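PDB 3RPC: possible metal-dependent hydrolase from Veillonella parvula, which binds two zinc ions in a metallo-beta-lactamase fold and is probably a metal-dependent hydrolase whose substrate is not established. Local coordinates for residues V70-L75 and V166-W171; D76-T81 and T104-I109; K177-F182 and G211-R216. One frame throughout, in Å; residues are numbered along the deposited sequence.

Contact 1 (V70-L75 and V166-W171); sequences VTHTHL and VGDTVW. With ZN (zinc ion), chain E; ZN (zinc ion), chain F.
This contact supplies part of the dinuclear zinc site of the metallo-beta-lactamase fold, where His72 and Asp168 meet edge to carboxylate around a shared metal. His72 NE2 lies 2.2 Å from the zinc ion of chain E, and Asp168 OD2 lies 2.4 Å from it. The two ligand atoms, His72 NE2 and Asp168 OD2, are 3.3 Å apart and are held together by the metal, not by a hydrogen bond. OD2 approaches the edge of the imidazole, near its plane, and the carboxylate plane is turned 59° from the ring. Asp168 OD2 also binds the zinc ion of chain F, at 2.1 Å, and so bridges both metals. His72 and His74 come from the loop after strand 67-69. With Asp76 and His77 they form the HxHxDH signature of the family. His74 binds the chain E zinc through ND1, whereas His72 uses NE2, and His132 completes the protein ligands of that metal. Asp76, His77 and His226 complete those of the chain F zinc. A water bridges the two zinc ions. On its far side the His72 ring is fixed by a second bond. His72 ND1 donates to Thr71 OG1 over 3.0 Å, with OG1 only 4° out of the ring plane. The same Thr71 OG1 accepts from a water that in turn accepts from Asp168 N.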
loop_
_atom_site.group_PDB
_atom_site.type_symbol
_atom_site.label_atom_id
_atom_site.label_comp_id
_atom_site.label_asym_id
_atom_site.label_seq_id
_atom_site.Cartn_x
_atom_site.Cartn_y
_atom_site.Cartn_z
ATOM N N VAL A 70 -16.998 -3.704 3.497
ATOM C CA VAL A 70 -16.554 -4.783 2.628
ATOM C C VAL A 70 -15.100 -4.506 2.262
ATOM O O VAL A 70 -14.810 -3.609 1.466
ATOM C CB VAL A 70 -17.433 -4.848 1.360
ATOM C CG1 VAL A 70 -17.031 -6.017 0.478
ATOM C CG2 VAL A 70 -18.910 -4.965 1.751
ATOM N N THR A 71 -14.181 -5.262 2.863
ATOM C CA THR A 71 -12.756 -4.978 2.675
ATOM C C THR A 71 -12.267 -5.324 1.274
ATOM O O THR A 71 -11.288 -4.743 0.789
ATOM C CB THR A 71 -11.867 -5.685 3.711
ATOM O OG1 THR A 71 -11.971 -7.111 3.556
ATOM C CG2 THR A 71 -12.252 -5.267 5.124
ATOM N N HIS A 72 -12.944 -6.279 0.650
ATOM C CA HIS A 72 -12.684 -6.701 -0.725
ATOM C C HIS A 72 -13.773 -7.678 -1.122
ATOM O O HIS A 72 -14.527 -8.137 -0.265
ATOM C CB HIS A 72 -11.267 -7.290 -0.921
ATOM C CG HIS A 72 -10.995 -8.569 -0.174
ATOM N ND1 HIS A 72 -11.180 -8.706 1.186
ATOM C CD2 HIS A 72 -10.480 -9.750 -0.600
ATOM C CE1 HIS A 72 -10.794 -9.914 1.564
ATOM N NE2 HIS A 72 -10.381 -10.573 0.498
ATOM N N THR A 73 -13.857 -8.003 -2.405
ATOM C CA THR A 73 -15.006 -8.764 -2.886
ATOM C C THR A 73 -14.696 -10.218 -3.230
ATOM O O THR A 73 -15.395 -10.835 -4.032
ATOM C CB THR A 73 -15.713 -8.059 -4.052
ATOM O OG1 THR A 73 -14.783 -7.838 -5.117
ATOM C CG2 THR A 73 -16.285 -6.731 -3.579
ATOM N N HIS A 74 -13.659 -10.775 -2.613
ATOM C CA HIS A 74 -13.490 -12.221 -2.648
ATOM C C HIS A 74 -14.751 -12.880 -2.074
ATOM O O HIS A 74 -15.384 -12.344 -1.162
ATOM C CB HIS A 74 -12.267 -12.652 -1.837
ATOM C CG HIS A 74 -10.979 -12.543 -2.591
ATOM N ND1 HIS A 74 -9.751 -12.722 -1.992
ATOM C CD2 HIS A 74 -10.729 -12.288 -3.896
ATOM C CE1 HIS A 74 -8.799 -12.573 -2.895
ATOM N NE2 HIS A 74 -9.365 -12.311 -4.060
ATOM N N LEU A 75 -15.084 -14.052 -2.605
ATOM C CA LEU A 75 -16.288 -14.791 -2.218
ATOM C C LEU A 75 -16.469 -14.911 -0.711
ATOM O O LEU A 75 -17.592 -14.777 -0.201
ATOM C CB LEU A 75 -16.276 -16.185 -2.851
ATOM C CG LEU A 75 -17.451 -17.112 -2.535
ATOM C CD1 LEU A 75 -18.729 -16.497 -3.057
ATOM C CD2 LEU A 75 -17.230 -18.484 -3.147
ATOM N N VAL A 166 -7.595 -5.775 10.493
ATOM C CA VAL A 166 -6.363 -5.840 9.706
ATOM C C VAL A 166 -6.611 -6.240 8.247
ATOM O O VAL A 166 -5.963 -5.720 7.322
ATOM C CB VAL A 166 -5.361 -6.803 10.347
ATOM C CG1 VAL A 166 -4.061 -6.851 9.526
ATOM C CG2 VAL A 166 -5.068 -6.362 11.776
ATOM N N GLY A 167 -7.545 -7.169 8.048
ATOM C CA GLY A 167 -7.920 -7.606 6.714
ATOM C C GLY A 167 -7.084 -8.744 6.154
ATOM O O GLY A 167 -6.212 -9.296 6.830
ATOM N N ASP A 168 -7.365 -9.103 4.904
ATOM C CA ASP A 168 -6.645 -10.176 4.223
ATOM C C ASP A 168 -5.293 -9.685 3.704
ATOM O O ASP A 168 -5.154 -9.325 2.534
ATOM C CB ASP A 168 -7.492 -10.746 3.075
ATOM C CG ASP A 168 -8.434 -11.864 3.523
ATOM O OD1 ASP A 168 -8.668 -12.016 4.735
ATOM O OD2 ASP A 168 -8.938 -12.599 2.647
ATOM N N THR A 169 -4.314 -9.654 4.601
ATOM C CA THR A 169 -2.958 -9.240 4.259
ATOM C C THR A 169 -1.979 -10.092 5.037
ATOM O O THR A 169 -2.288 -10.586 6.123
ATOM C CB THR A 169 -2.737 -7.747 4.575
ATOM O OG1 THR A 169 -1.392 -7.363 4.239
ATOM C CG2 THR A 169 -3.018 -7.443 6.047
ATOM N N VAL A 170 -0.803 -10.277 4.458
ATOM C CA VAL A 170 0.333 -10.795 5.213
ATOM C C VAL A 170 0.982 -9.635 5.975
ATOM O O VAL A 170 0.583 -8.481 5.828
ATOM C CB VAL A 170 1.355 -11.486 4.296
ATOM C CG1 VAL A 170 0.696 -12.603 3.503
ATOM C CG2 VAL A 170 2.047 -10.482 3.345
ATOM N N TRP A 171 1.972 -9.925 6.806
ATOM C CA TRP A 171 2.605 -8.861 7.581
ATOM C C TRP A 171 3.524 -8.026 6.694
ATOM O O TRP A 171 4.563 -8.501 6.258
ATOM C CB TRP A 171 3.405 -9.449 8.740
ATOM C CG TRP A 171 3.762 -8.428 9.757
ATOM C CD1 TRP A 171 4.693 -7.435 9.629
ATOM C CD2 TRP A 171 3.206 -8.297 11.064
ATOM N NE1 TRP A 171 4.730 -6.678 10.781
ATOM C CE2 TRP A 171 3.836 -7.197 11.682
ATOM C CE3 TRP A 171 2.242 -9.010 11.781
ATOM C CZ2 TRP A 171 3.529 -6.790 12.979
ATOM C CZ3 TRP A 171 1.936 -8.607 13.071
ATOM C CH2 TRP A 171 2.574 -7.503 13.655
HETATM ZN ZN ZN E . -9.334 -12.548 0.296
HETATM ZN ZN ZN F . -10.306 -14.201 3.024
HETATM O O HOH W 1 -9.212 -7.381 3.616
HETATM O O HOH W 2 -10.386 -14.199 0.722
HETATM O O HOH W 3 -8.408 -15.843 2.503
#

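Contact 2 (D76-T81 and T104-I109); sequences DHWDDT and TSQGFI. With ZN (zinc ion), chain F.
The backbone of 76-81 runs from the zinc-binding loop into the start of helix 80-85, and that of 104-109 turns out of the end of helix 97-105, where Gly107 gives its N-H to Thr104 O. In this metallo-beta-lactamase fold the contact joins the residue just after the HxHxDH motif to the turn that follows helix 97-105. Trp78 reaches across to both Gln106 and Phe108. Its CG is anti to the backbone N (chi1 -177°), which carries the indole away from the metal site towards 104-109. The neighbouring Asp76 OD2 and His77 NE2 bind the zinc ion of chain F. The six-membered ring of Trp78 turns its edge to the face of Phe108 in an offset edge-to-face pair, with centroids 5.5 Å apart and planes at 60°. The closest carbons are Trp78 CZ2 and Phe108 CE2, at 3.7 Å. Ile103 packs against both aromatic side chains, and Ile83 against Trp78 and Gln106. The indole N-H is satisfied by the Gln106 amide, whose plane is close to that of the indole. Trp78 NE1 donates to a lone pair of Gln106 OE1 over 2.9 Å, and that oxygen lies almost exactly in the indole plane.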
loop_
_atom_site.group_PDB
_atom_site.type_symbol
_atom_site.label_atom_id
_atom_site.label_comp_id
_atom_site.label_asym_id
_atom_site.label_seq_id
_atom_site.Cartn_x
_atom_site.Cartn_y
_atom_site.Cartn_z
ATOM N N ASP A 76 -15.383 -15.195 0.003
ATOM C CA ASP A 76 -15.470 -15.444 1.437
ATOM C C ASP A 76 -15.565 -14.164 2.267
ATOM O O ASP A 76 -15.472 -14.215 3.495
ATOM C CB ASP A 76 -14.327 -16.349 1.925
ATOM C CG ASP A 76 -12.960 -15.740 1.693
ATOM O OD1 ASP A 76 -12.692 -15.317 0.550
ATOM O OD2 ASP A 76 -12.148 -15.710 2.656
ATOM N N HIS A 77 -15.767 -13.031 1.586
ATOM C CA HIS A 77 -16.011 -11.741 2.236
ATOM C C HIS A 77 -17.245 -11.011 1.696
ATOM O O HIS A 77 -17.651 -9.997 2.250
ATOM C CB HIS A 77 -14.772 -10.850 2.095
ATOM C CG HIS A 77 -13.565 -11.442 2.737
ATOM N ND1 HIS A 77 -13.068 -10.996 3.942
ATOM C CD2 HIS A 77 -12.792 -12.489 2.372
ATOM C CE1 HIS A 77 -12.030 -11.737 4.285
ATOM N NE2 HIS A 77 -11.841 -12.647 3.348
ATOM N N TRP A 78 -17.821 -11.528 0.616
ATOM C CA TRP A 78 -18.930 -10.863 -0.065
ATOM C C TRP A 78 -19.529 -11.863 -1.039
ATOM O O TRP A 78 -18.911 -12.200 -2.053
ATOM C CB TRP A 78 -18.444 -9.618 -0.823
ATOM C CG TRP A 78 -19.539 -8.839 -1.504
ATOM C CD1 TRP A 78 -19.747 -8.715 -2.849
ATOM C CD2 TRP A 78 -20.565 -8.077 -0.866
ATOM N NE1 TRP A 78 -20.849 -7.921 -3.086
ATOM C CE2 TRP A 78 -21.369 -7.519 -1.882
ATOM C CE3 TRP A 78 -20.887 -7.822 0.471
ATOM C CZ2 TRP A 78 -22.477 -6.713 -1.599
ATOM C CZ3 TRP A 78 -21.985 -7.027 0.751
ATOM C CH2 TRP A 78 -22.767 -6.481 -0.282
ATOM N N ASP A 79 -20.713 -12.376 -0.728
ATOM C CA ASP A 79 -21.263 -13.443 -1.562
ATOM C C ASP A 79 -22.694 -13.167 -2.010
ATOM O O ASP A 79 -23.314 -12.191 -1.574
ATOM C CB ASP A 79 -21.134 -14.821 -0.881
ATOM C CG ASP A 79 -22.102 -15.014 0.276
ATOM O OD1 ASP A 79 -22.537 -14.016 0.898
ATOM O OD2 ASP A 79 -22.402 -16.195 0.573
ATOM N N ASP A 80 -23.197 -14.023 -2.896
ATOM C CA ASP A 80 -24.555 -13.873 -3.415
ATOM C C ASP A 80 -25.595 -13.827 -2.304
ATOM O O ASP A 80 -26.537 -13.039 -2.366
ATOM C CB ASP A 80 -24.881 -14.997 -4.399
ATOM C CG ASP A 80 -24.292 -14.756 -5.775
ATOM O OD1 ASP A 80 -23.886 -13.606 -6.053
ATOM O OD2 ASP A 80 -24.247 -15.712 -6.582
ATOM N N THR A 81 -25.416 -14.650 -1.280
ATOM C CA THR A 81 -26.368 -14.653 -0.177
ATOM C C THR A 81 -26.413 -13.283 0.485
ATOM O O THR A 81 -27.488 -12.758 0.768
ATOM C CB THR A 81 -26.042 -15.727 0.856
ATOM O OG1 THR A 81 -26.029 -17.010 0.215
ATOM C CG2 THR A 81 -27.075 -15.713 1.975
ATOM N N THR A 104 -22.503 -1.490 -6.588
ATOM C CA THR A 104 -23.557 -0.669 -7.179
ATOM C C THR A 104 -24.334 -1.460 -8.230
ATOM O O THR A 104 -25.564 -1.373 -8.299
ATOM C CB THR A 104 -22.984 0.579 -7.864
ATOM O OG1 THR A 104 -22.347 1.419 -6.890
ATOM C CG2 THR A 104 -24.111 1.364 -8.548
ATOM N N SER A 105 -23.621 -2.220 -9.059
ATOM C CA SER A 105 -24.286 -2.990 -10.112
ATOM C C SER A 105 -25.163 -4.084 -9.505
ATOM O O SER A 105 -26.037 -4.639 -10.173
ATOM C CB SER A 105 -23.280 -3.608 -11.087
ATOM O OG SER A 105 -22.616 -4.739 -10.527
ATOM N N GLN A 106 -24.911 -4.390 -8.235
ATOM C CA GLN A 106 -25.657 -5.417 -7.521
ATOM C C GLN A 106 -26.867 -4.836 -6.783
ATOM O O GLN A 106 -27.555 -5.542 -6.047
ATOM C CB GLN A 106 -24.717 -6.197 -6.585
ATOM C CG GLN A 106 -23.678 -7.019 -7.361
ATOM C CD GLN A 106 -22.514 -7.521 -6.517
ATOM O OE1 GLN A 106 -22.274 -7.049 -5.405
ATOM N NE2 GLN A 106 -21.781 -8.490 -7.054
ATOM N N GLY A 107 -27.133 -3.549 -6.996
ATOM C CA GLY A 107 -28.366 -2.946 -6.515
ATOM C C GLY A 107 -28.224 -2.039 -5.310
ATOM O O GLY A 107 -29.194 -1.439 -4.864
ATOM N N PHE A 108 -27.016 -1.934 -4.766
ATOM C CA PHE A 108 -26.794 -1.092 -3.592
ATOM C C PHE A 108 -26.666 0.381 -3.976
ATOM O O PHE A 108 -25.877 0.740 -4.843
ATOM C CB PHE A 108 -25.593 -1.627 -2.789
ATOM C CG PHE A 108 -25.860 -2.982 -2.192
ATOM C CD1 PHE A 108 -26.443 -3.098 -0.938
ATOM C CD2 PHE A 108 -25.596 -4.145 -2.910
ATOM C CE1 PHE A 108 -26.735 -4.343 -0.402
ATOM C CE2 PHE A 108 -25.893 -5.394 -2.377
ATOM C CZ PHE A 108 -26.458 -5.491 -1.123
ATOM N N ILE A 109 -27.475 1.230 -3.348
ATOM C CA ILE A 109 -27.617 2.611 -3.813
ATOM C C ILE A 109 -26.769 3.613 -3.046
ATOM O O ILE A 109 -26.673 4.774 -3.438
ATOM C CB ILE A 109 -29.079 3.076 -3.724
ATOM C CG1 ILE A 109 -29.523 3.108 -2.257
ATOM C CG2 ILE A 109 -29.986 2.163 -4.541
ATOM C CD1 ILE A 109 -30.889 3.762 -2.055
HETATM ZN ZN ZN F . -10.306 -14.201 3.024
HETATM O O HOH W 2 -10.386 -14.199 0.722
HETATM O O HOH W 3 -8.408 -15.843 2.503
#

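Contact 3 (K177-F182 and G211-R216); sequences KALLRF and GRMVVR
Leu179 has CG beside its backbone N and anti to the carbonyl carbon (chi1 -69°), which sends its two methyl groups towards helix 207-216. Met213, present as selenomethionine, starts with CG anti to the backbone N (chi1 -169°) and then bends at the next two torsions. The bends bring its selenium back to Leu179, although its CB does not point straight at the other helix. The selenium sits against both branches of the leucine: Leu179 CD1 is 3.6 Å from Met213 SE, and Leu179 CD2 is 3.7 Å from the same SE. The selenium thus sits over the open end of the leucine fork, nearly equidistant from the two methyls. Arg216, one turn further along, adds the aliphatic part of its chain. Its CG lies 4.0 Å from Leu179 CD1, and the two side chains cross at about a right angle. No hydrogen bond joins the two segments. The backbones stay well apart, with the closest alpha carbons, Leu179 CA and Arg216 CA, separated by 8.2 Å. The polar end of Arg216 turns to Glu176, with which its NE forms a salt bridge. Ile187 of strand 186-190 touches both Leu179 and Met213. The second subunit reaches this region as well: its Asp149 makes salt bridges to Lys177 and Arg181, and its Ala139 packs on Arg216. Helices 173-182 and 207-216 lie side by side against the parallel strands 186-190 and 221-225, the helix-on-sheet layer expected of the alpha-beta/beta-alpha metallo-beta-lactamase fold.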
loop_
_atom_site.group_PDB
_atom_site.type_symbol
_atom_site.label_atom_id
_atom_site.label_comp_id
_atom_site.label_asym_id
_atom_site.label_seq_id
_atom_site.Cartn_x
_atom_site.Cartn_y
_atom_site.Cartn_z
ATOM N N LYS A 177 2.822 0.440 9.753
ATOM C CA LYS A 177 2.364 1.824 9.649
ATOM C C LYS A 177 1.075 2.050 10.421
ATOM O O LYS A 177 0.988 2.990 11.215
ATOM C CB LYS A 177 2.184 2.230 8.185
ATOM C CG LYS A 177 3.499 2.521 7.470
ATOM C CD LYS A 177 3.270 2.673 5.977
ATOM C CE LYS A 177 4.544 3.078 5.233
ATOM N NZ LYS A 177 4.205 3.397 3.807
ATOM N N ALA A 178 0.080 1.191 10.206
ATOM C CA ALA A 178 -1.192 1.374 10.893
ATOM C C ALA A 178 -1.026 1.247 12.402
ATOM O O ALA A 178 -1.604 2.026 13.164
ATOM C CB ALA A 178 -2.231 0.391 10.382
ATOM N N LEU A 179 -0.233 0.272 12.834
ATOM C CA LEU A 179 -0.036 0.031 14.258
ATOM C C LEU A 179 0.586 1.235 14.961
ATOM O O LEU A 179 0.142 1.638 16.037
ATOM C CB LEU A 179 0.837 -1.218 14.475
ATOM C CG LEU A 179 0.177 -2.554 14.106
ATOM C CD1 LEU A 179 1.185 -3.696 14.188
ATOM C CD2 LEU A 179 -1.027 -2.856 14.988
ATOM N N LEU A 180 1.616 1.816 14.354
ATOM C CA LEU A 180 2.303 2.923 14.998
ATOM C C LEU A 180 1.511 4.230 14.891
ATOM O O LEU A 180 1.445 5.007 15.845
ATOM C CB LEU A 180 3.710 3.082 14.414
ATOM C CG LEU A 180 4.571 4.190 15.034
ATOM C CD1 LEU A 180 4.863 3.910 16.503
ATOM C CD2 LEU A 180 5.868 4.352 14.255
ATOM N N ARG A 181 0.894 4.466 13.740
ATOM C CA ARG A 181 0.179 5.721 13.527
ATOM C C ARG A 181 -1.086 5.842 14.362
ATOM O O ARG A 181 -1.403 6.921 14.859
ATOM C CB ARG A 181 -0.153 5.909 12.049
ATOM C CG ARG A 181 1.081 6.135 11.211
ATOM C CD ARG A 181 0.821 5.968 9.733
ATOM N NE ARG A 181 2.082 6.061 8.995
ATOM C CZ ARG A 181 2.179 6.036 7.671
ATOM N NH1 ARG A 181 1.089 5.911 6.929
ATOM N NH2 ARG A 181 3.376 6.124 7.096
ATOM N N PHE A 182 -1.804 4.735 14.524
ATOM C CA PHE A 182 -3.134 4.790 15.133
ATOM C C PHE A 182 -3.250 4.060 16.470
ATOM O O PHE A 182 -4.282 4.151 17.143
ATOM C CB PHE A 182 -4.185 4.295 14.130
ATOM C CG PHE A 182 -4.113 5.000 12.811
ATOM C CD1 PHE A 182 -4.367 6.357 12.733
ATOM C CD2 PHE A 182 -3.764 4.317 11.654
ATOM C CE1 PHE A 182 -4.277 7.024 11.523
ATOM C CE2 PHE A 182 -3.680 4.974 10.444
ATOM C CZ PHE A 182 -3.937 6.329 10.378
ATOM N N GLY A 211 1.887 -14.013 17.368
ATOM C CA GLY A 211 2.960 -13.813 18.323
ATOM C C GLY A 211 3.586 -12.440 18.132
ATOM O O GLY A 211 3.888 -11.740 19.105
ATOM N N ARG A 212 3.765 -12.048 16.873
ATOM C CA ARG A 212 4.424 -10.777 16.577
ATOM C C ARG A 212 3.535 -9.621 17.007
ATOM O O ARG A 212 4.026 -8.596 17.489
ATOM C CB ARG A 212 4.761 -10.672 15.085
ATOM C CG ARG A 212 5.676 -9.502 14.734
ATOM C CD ARG A 212 5.973 -9.444 13.240
ATOM N NE ARG A 212 6.531 -10.707 12.747
ATOM C CZ ARG A 212 5.897 -11.511 11.897
ATOM N NH1 ARG A 212 4.703 -11.171 11.414
ATOM N NH2 ARG A 212 6.461 -12.648 11.510
HETATM N N MSE A 213 2.226 -9.783 16.842
HETATM C CA MSE A 213 1.307 -8.715 17.219
HETATM C C MSE A 213 1.332 -8.459 18.722
HETATM O O MSE A 213 1.203 -7.315 19.176
HETATM C CB MSE A 213 -0.131 -9.033 16.777
HETATM C CG MSE A 213 -1.104 -7.860 16.893
HETATM SE SE MSE A 213 -0.617 -6.439 15.641
HETATM C CE MSE A 213 -1.192 -7.238 14.001
ATOM N N VAL A 214 1.477 -9.524 19.501
ATOM C CA VAL A 214 1.507 -9.398 20.947
ATOM C C VAL A 214 2.766 -8.655 21.399
ATOM O O VAL A 214 2.724 -7.867 22.346
ATOM C CB VAL A 214 1.408 -10.776 21.627
ATOM C CG1 VAL A 214 1.732 -10.668 23.108
ATOM C CG2 VAL A 214 0.006 -11.366 21.412
ATOM N N VAL A 215 3.874 -8.894 20.702
ATOM C CA VAL A 215 5.107 -8.171 20.988
ATOM C C VAL A 215 4.956 -6.701 20.608
ATOM O O VAL A 215 5.348 -5.806 21.365
ATOM C CB VAL A 215 6.299 -8.772 20.233
ATOM C CG1 VAL A 215 7.538 -7.893 20.391
ATOM C CG2 VAL A 215 6.572 -10.190 20.726
ATOM N N ARG A 216 4.372 -6.444 19.443
ATOM C CA ARG A 216 4.264 -5.059 18.981
ATOM C C ARG A 216 3.299 -4.232 19.821
ATOM O O ARG A 216 3.567 -3.067 20.114
ATOM C CB ARG A 216 3.870 -4.985 17.502
ATOM C CG ARG A 216 4.126 -3.622 16.861
ATOM C CD ARG A 216 5.612 -3.382 16.593
ATOM N NE ARG A 216 6.094 -4.204 15.491
ATOM C CZ ARG A 216 6.821 -5.308 15.632
ATOM N NH1 ARG A 216 7.190 -5.995 14.565
ATOM N NH2 ARG A 216 7.185 -5.723 16.843
#

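Contact 1 lies near the centre of the chain, with contact 2 about 16 Å away and contact 3 about 18 Å away, centre to centre. Contacts 2 and 3 lie on opposite sides of the chain's centre, about 32 Å apart between centres. Contact 1 joins loops that follow strands 67-69 and 163-165, one from each sheet. Contact 2 lies on the first sheet's side, and contact 3 pairs helices on the second. In sequence, both segments of contact 2 fall between those of contact 1, and contact 3 follows. Contacts 1 and 2 both reach the chain F zinc, through Asp168 and through Asp76 and His77. Trp171 links contact 1 to contact 3. The zinc ions sit where loops from the two sheets meet, as is usual in this family.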